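Local coordinates for protein carbamate kinase (Aeropyrum pernix, PDB 2E9Y) that probably transfers phosphate reversibly between ATP and carbamate, yielding ADP and carbamoyl phosphate, at residues V174-I179 and A224-A229. Residues are numbered along the deposited sequence; the frame is centred on the assembly and turned at random.
Sequences VDRDLI and ATQLNA
Arg176, in the first turn of helix 176-185, reaches across to the C-terminal end of helix 216-226 and takes hold of the backbone carbonyl of Gln226. With CG anti to the backbone N (chi1 179°) and a bend at chi2, the chain carries its guanidinium edge up to that oxygen. NE donates to Gln226 O at 3.1 Å from above the carbonyl plane, and NH2 adds a weak, more bent bond to the same atom at 3.3 Å. On the way, CG of Arg176 packs against CB of Gln226 at 4.0 Å, while CD2 of Leu227 lies obliquely by NE. Gln226 sends its own OE1 to the backbone N of Ile173. Asp177 steadies the guanidinium, its OD1 accepting a salt-bridge hydrogen bond from Arg176 NH1 at 3.0 Å. Replacing Arg176 by alanine removes these donors and is likely to leave the Gln226 carbonyl and the Asp177 carboxylate without their partner. One turn on, the buried Ile179 sets CG2 3.9 Å from CD1 of Leu227, the side chains crossing at about a right angle. Both rest on Val50 of strand 48-52, so the contact joins the two helix ends over the central sheet of the amino acid kinase fold. Asn228 closes helix 216-226 with a Schellman motif. Gln226 O lies in that helix's last turn, where the guanidinium probably interacts favourably with the negative end of the helix dipole.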
ATOM      1  N   VAL A 174      11.173  -0.123  11.794  1.00 16.17           N
ATOM      2  CA  VAL A 174      10.142   0.492  12.617  1.00 15.76           C
ATOM      3  C   VAL A 174       8.930  -0.403  12.851  1.00 15.16           C
ATOM      4  O   VAL A 174       8.401  -0.481  13.967  1.00 14.14           O
ATOM      5  CB  VAL A 174       9.671   1.817  11.979  1.00 17.07           C
ATOM      6  CG1 VAL A 174       8.560   2.436  12.809  1.00 16.81           C
ATOM      7  CG2 VAL A 174      10.851   2.780  11.869  1.00 15.97           C
ATOM      8  N   ASP A 175       8.509  -1.093  11.801  1.00 13.97           N
ATOM      9  CA  ASP A 175       7.336  -1.946  11.871  1.00 15.56           C
ATOM     10  C   ASP A 175       7.606  -3.417  12.151  1.00 16.29           C
ATOM     11  O   ASP A 175       6.779  -4.279  11.860  1.00 15.57           O
ATOM     12  CB  ASP A 175       6.540  -1.761  10.584  1.00 14.85           C
ATOM     13  CG  ASP A 175       6.012  -0.351  10.455  1.00 16.93           C
ATOM     14  OD1 ASP A 175       5.095  -0.002  11.229  1.00 17.47           O
ATOM     15  OD2 ASP A 175       6.528   0.413   9.612  1.00 16.32           O
ATOM     16  N   ARG A 176       8.759  -3.690  12.746  1.00 16.49           N
ATOM     17  CA  ARG A 176       9.148  -5.053  13.084  1.00 18.41           C
ATOM     18  C   ARG A 176       8.050  -5.820  13.826  1.00 18.05           C
ATOM     19  O   ARG A 176       7.746  -6.963  13.475  1.00 18.22           O
ATOM     20  CB  ARG A 176      10.434  -5.018  13.919  1.00 20.32           C
ATOM     21  CG  ARG A 176      10.960  -6.368  14.361  1.00 24.29           C
ATOM     22  CD  ARG A 176      10.224  -6.862  15.590  1.00 30.61           C
ATOM     23  NE  ARG A 176      10.768  -8.124  16.074  1.00 34.80           N
ATOM     24  CZ  ARG A 176      10.208  -8.857  17.029  1.00 35.62           C
ATOM     25  NH1 ARG A 176       9.082  -8.452  17.604  1.00 36.74           N
ATOM     26  NH2 ARG A 176      10.774  -9.995  17.405  1.00 36.83           N
ATOM     27  N   ASP A 177       7.452  -5.196  14.840  1.00 18.30           N
ATOM     28  CA  ASP A 177       6.398  -5.857  15.612  1.00 18.53           C
ATOM     29  C   ASP A 177       5.190  -6.281  14.775  1.00 18.96           C
ATOM     30  O   ASP A 177       4.647  -7.365  14.984  1.00 17.00           O
ATOM     31  CB  ASP A 177       5.936  -4.971  16.779  1.00 19.68           C
ATOM     32  CG  ASP A 177       6.981  -4.865  17.883  1.00 24.65           C
ATOM     33  OD1 ASP A 177       7.922  -5.683  17.893  1.00 25.61           O
ATOM     34  OD2 ASP A 177       6.854  -3.975  18.749  1.00 26.49           O
ATOM     35  N   LEU A 178       4.759  -5.442  13.832  1.00 17.09           N
ATOM     36  CA  LEU A 178       3.619  -5.802  12.989  1.00 17.71           C
ATOM     37  C   LEU A 178       3.999  -6.974  12.098  1.00 17.50           C
ATOM     38  O   LEU A 178       3.182  -7.844  11.815  1.00 18.05           O
ATOM     39  CB  LEU A 178       3.183  -4.623  12.117  1.00 18.07           C
ATOM     40  CG  LEU A 178       2.468  -3.485  12.846  1.00 18.87           C
ATOM     41  CD1 LEU A 178       2.189  -2.351  11.866  1.00 20.16           C
ATOM     42  CD2 LEU A 178       1.172  -4.000  13.462  1.00 20.38           C
ATOM     43  N   ILE A 179       5.249  -6.993  11.652  1.00 15.50           N
ATOM     44  CA  ILE A 179       5.706  -8.079  10.804  1.00 15.25           C
ATOM     45  C   ILE A 179       5.734  -9.375  11.618  1.00 16.73           C
ATOM     46  O   ILE A 179       5.315 -10.428  11.135  1.00 16.77           O
ATOM     47  CB  ILE A 179       7.106  -7.776  10.234  1.00 14.93           C
ATOM     48  CG1 ILE A 179       7.016  -6.546   9.315  1.00 15.31           C
ATOM     49  CG2 ILE A 179       7.633  -8.976   9.459  1.00 14.02           C
ATOM     50  CD1 ILE A 179       8.363  -6.034   8.822  1.00 17.88           C
ATOM     51  N   ALA A 224      15.783  -9.819   9.439  1.00 16.18           N
ATOM     52  CA  ALA A 224      16.006 -11.206   9.854  1.00 18.29           C
ATOM     53  C   ALA A 224      16.609 -11.235  11.255  1.00 18.00           C
ATOM     54  O   ALA A 224      16.220 -12.042  12.101  1.00 18.55           O
ATOM     55  CB  ALA A 224      16.938 -11.908   8.861  1.00 17.73           C
ATOM     56  N   THR A 225      17.562 -10.344  11.492  1.00 17.32           N
ATOM     57  CA  THR A 225      18.212 -10.252  12.789  1.00 18.57           C
ATOM     58  C   THR A 225      17.232  -9.808  13.875  1.00 19.51           C
ATOM     59  O   THR A 225      17.216 -10.374  14.968  1.00 19.16           O
ATOM     60  CB  THR A 225      19.401  -9.266  12.737  1.00 18.57           C
ATOM     61  OG1 THR A 225      20.431  -9.809  11.903  1.00 19.12           O
ATOM     62  CG2 THR A 225      19.960  -9.015  14.132  1.00 19.30           C
ATOM     63  N   GLN A 226      16.404  -8.810  13.576  1.00 18.28           N
ATOM     64  CA  GLN A 226      15.462  -8.302  14.569  1.00 18.88           C
ATOM     65  C   GLN A 226      14.285  -9.265  14.834  1.00 20.03           C
ATOM     66  O   GLN A 226      13.630  -9.212  15.867  1.00 20.40           O
ATOM     67  CB  GLN A 226      14.947  -6.933  14.107  1.00 19.19           C
ATOM     68  CG  GLN A 226      16.057  -5.881  14.036  1.00 19.33           C
ATOM     69  CD  GLN A 226      15.462  -4.488  14.001  1.00 21.70           C
ATOM     70  OE1 GLN A 226      14.580  -4.164  13.221  1.00 22.19           O
ATOM     71  NE2 GLN A 226      16.050  -3.614  14.843  1.00 23.08           N
ATOM     72  N   LEU A 227      14.001 -10.139  13.841  1.00 18.77           N
ATOM     73  CA  LEU A 227      12.932 -11.124  14.024  1.00 20.61           C
ATOM     74  C   LEU A 227      13.458 -12.413  14.665  1.00 22.10           C
ATOM     75  O   LEU A 227      12.728 -13.369  14.899  1.00 22.63           O
ATOM     76  CB  LEU A 227      12.342 -11.479  12.650  1.00 20.14           C
ATOM     77  CG  LEU A 227      11.447 -10.406  12.031  1.00 19.66           C
ATOM     78  CD1 LEU A 227      10.867 -10.863  10.690  1.00 18.23           C
ATOM     79  CD2 LEU A 227      10.265 -10.042  12.924  1.00 19.88           C
ATOM     80  N   ASN A 228      14.780 -12.447  14.901  1.00 22.44           N
ATOM     81  CA  ASN A 228      15.391 -13.695  15.353  1.00 25.72           C
ATOM     82  C   ASN A 228      15.096 -14.845  14.377  1.00 24.60           C
ATOM     83  O   ASN A 228      14.758 -15.952  14.776  1.00 25.19           O
ATOM     84  CB  ASN A 228      14.832 -14.040  16.735  1.00 29.09           C
ATOM     85  CG  ASN A 228      15.177 -12.953  17.723  1.00 33.52           C
ATOM     86  OD1 ASN A 228      14.390 -12.607  18.597  1.00 38.00           O
ATOM     87  ND2 ASN A 228      16.431 -12.476  17.638  1.00 35.87           N
ATOM     88  N   ALA A 229      15.203 -14.552  13.084  1.00 22.26           N
ATOM     89  CA  ALA A 229      14.934 -15.541  12.050  1.00 22.35           C
ATOM     90  C   ALA A 229      15.981 -16.643  12.099  1.00 22.68           C
ATOM     91  O   ALA A 229      17.114 -16.422  12.530  1.00 21.43           O
ATOM     92  CB  ALA A 229      14.933 -14.877  10.669  1.00 19.88           C
TER